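Local coordinates for protein Phenolphthiocerol/phthiocerol polyketide synthase subunit C (Mycobacterium tuberculosis H37Rv, PDB 8QZI) that takes part in building phthiocerol and phenolphthiocerol lipid backbones as a modular polyketide synthase subunit, probably carrying the growing chain on the phosphopantetheine arm of this carrier-protein domain, at residues A59-I62 / R63-L66. Sequence-based numbering, arbitrary orientation.
Sequences ADEI and RAVL
Ile62 and Leu66, one turn apart on helix 52-66, run alongside each other in the same direction, with Ile62 CG2 3.4 Å from Leu66 CD1. The Ile62 branch that reaches its neighbour is the one anti to the backbone N, while CG1, beside that N at chi1 -72°, runs on toward the earlier turn. Between them the two residues form an apolar strip on one side of the helix. Backbone bonds hold the turn together: Leu66 N donates to Ile62 O at 2.6 Å, and Val65 N to Glu61 O at 3.3 Å, the donor here standing well above the carbonyl plane. A weak bond from Val65 N also reaches Ile62 O, giving that oxygen two donors, and another weak one joins Arg63 N to Ala59 O. On the polar side, Arg63 bends at chi3 (-46°) and folds back along the preceding turn. Its guanidinium lies with one face over Asp60 CA, which sits nearer the border of the group than its middle, and NH2 comes 3.1 Å from Asp60 CB. Asp60 turns its carboxylate elsewhere, leaving OD2 4.9 Å from Arg63 NH2, a separation at which any attraction between the two charges is probably loose, not a direct pairing. Ile62 and Leu66 face the rest of the domain, where Ile62 meets Leu91 of helix 85-98 and Leu78, and Leu66 meets Leu81 and Leu83; Val65 adds a contact with Met87. Such an amphipathic first helix, packed through i to i+4 aliphatic neighbours against the second helix and the long loop before it, is characteristic of the acyl carrier protein helical bundle.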
ATOM      1  N   ALA F  59      18.049  -2.235  13.074  1.00115.74           N
ATOM      2  CA  ALA F  59      17.065  -1.874  14.091  1.00120.04           C
ATOM      3  C   ALA F  59      17.160  -0.407  14.471  1.00132.75           C
ATOM      4  O   ALA F  59      16.141   0.205  14.808  1.00143.17           O
ATOM      5  CB  ALA F  59      17.230  -2.735  15.340  1.00110.99           C
ATOM      6  N   ASP F  60      18.367   0.165  14.455  1.00143.00           N
ATOM      7  CA  ASP F  60      18.498   1.610  14.595  1.00153.08           C
ATOM      8  C   ASP F  60      18.311   2.337  13.267  1.00154.71           C
ATOM      9  O   ASP F  60      18.221   3.571  13.257  1.00162.06           O
ATOM     10  CB  ASP F  60      19.852   1.976  15.228  1.00159.69           C
ATOM     11  CG  ASP F  60      21.026   1.700  14.317  1.00162.92           C
ATOM     12  OD1 ASP F  60      21.015   0.660  13.627  1.00160.18           O
ATOM     13  OD2 ASP F  60      21.967   2.527  14.296  1.00167.92           O
ATOM     14  N   GLU F  61      18.238   1.602  12.152  1.00142.32           N
ATOM     15  CA  GLU F  61      17.822   2.203  10.893  1.00135.86           C
ATOM     16  C   GLU F  61      16.309   2.251  10.775  1.00140.26           C
ATOM     17  O   GLU F  61      15.774   3.116  10.074  1.00149.63           O
ATOM     18  CB  GLU F  61      18.404   1.435   9.709  1.00131.49           C
ATOM     19  CG  GLU F  61      18.257   2.164   8.386  1.00135.18           C
ATOM     20  CD  GLU F  61      19.125   3.405   8.323  1.00141.77           C
ATOM     21  OE1 GLU F  61      19.589   3.774   7.223  1.00144.24           O
ATOM     22  OE2 GLU F  61      19.358   4.009   9.388  1.00145.55           O
ATOM     23  N   ILE F  62      15.604   1.340  11.444  1.00132.91           N
ATOM     24  CA  ILE F  62      14.148   1.425  11.487  1.00133.04           C
ATOM     25  C   ILE F  62      13.713   2.636  12.302  1.00136.63           C
ATOM     26  O   ILE F  62      12.819   3.389  11.895  1.00144.98           O
ATOM     27  CB  ILE F  62      13.545   0.124  12.047  1.00127.03           C
ATOM     28  CG1 ILE F  62      13.680  -1.009  11.029  1.00118.60           C
ATOM     29  CG2 ILE F  62      12.090   0.329  12.453  1.00124.79           C
ATOM     30  CD1 ILE F  62      13.103  -2.315  11.505  1.00114.48           C
ATOM     31  N   ARG F  63      14.339   2.844  13.465  1.00128.76           N
ATOM     32  CA  ARG F  63      13.918   3.936  14.333  1.00134.04           C
ATOM     33  C   ARG F  63      14.143   5.287  13.673  1.00139.56           C
ATOM     34  O   ARG F  63      13.403   6.242  13.943  1.00143.50           O
ATOM     35  CB  ARG F  63      14.649   3.865  15.671  1.00133.76           C
ATOM     36  CG  ARG F  63      14.482   2.543  16.414  1.00131.17           C
ATOM     37  CD  ARG F  63      15.053   2.637  17.824  1.00133.44           C
ATOM     38  NE  ARG F  63      16.369   3.272  17.842  1.00132.16           N
ATOM     39  CZ  ARG F  63      17.518   2.607  17.804  1.00128.61           C
ATOM     40  NH1 ARG F  63      17.511   1.282  17.754  1.00125.50           N
ATOM     41  NH2 ARG F  63      18.672   3.265  17.822  1.00130.12           N
ATOM     42  N   ALA F  64      15.156   5.389  12.807  1.00138.79           N
ATOM     43  CA  ALA F  64      15.313   6.592  11.998  1.00146.08           C
ATOM     44  C   ALA F  64      14.206   6.707  10.956  1.00148.27           C
ATOM     45  O   ALA F  64      13.858   7.818  10.539  1.00155.06           O
ATOM     46  CB  ALA F  64      16.685   6.597  11.326  1.00149.09           C
ATOM     47  N   VAL F  65      13.649   5.573  10.528  1.00144.06           N
ATOM     48  CA  VAL F  65      12.501   5.578   9.628  1.00143.90           C
ATOM     49  C   VAL F  65      11.210   5.832  10.403  1.00154.82           C
ATOM     50  O   VAL F  65      10.315   6.542   9.926  1.00151.25           O
ATOM     51  CB  VAL F  65      12.461   4.252   8.839  1.00137.21           C
ATOM     52  CG1 VAL F  65      11.082   3.995   8.275  1.00140.36           C
ATOM     53  CG2 VAL F  65      13.487   4.276   7.718  1.00135.62           C
ATOM     54  N   LEU F  66      11.111   5.285  11.618  1.00152.76           N
ATOM     55  CA  LEU F  66       9.923   5.420  12.459  1.00161.03           C
ATOM     56  C   LEU F  66       9.762   6.809  13.075  1.00171.38           C
ATOM     57  O   LEU F  66       8.637   7.188  13.421  1.00175.71           O
ATOM     58  CB  LEU F  66       9.959   4.381  13.588  1.00156.63           C
ATOM     59  CG  LEU F  66       9.563   2.924  13.328  1.00149.04           C
ATOM     60  CD1 LEU F  66      10.010   2.030  14.482  1.00142.73           C
ATOM     61  CD2 LEU F  66       8.059   2.816  13.122  1.00152.40           C
TER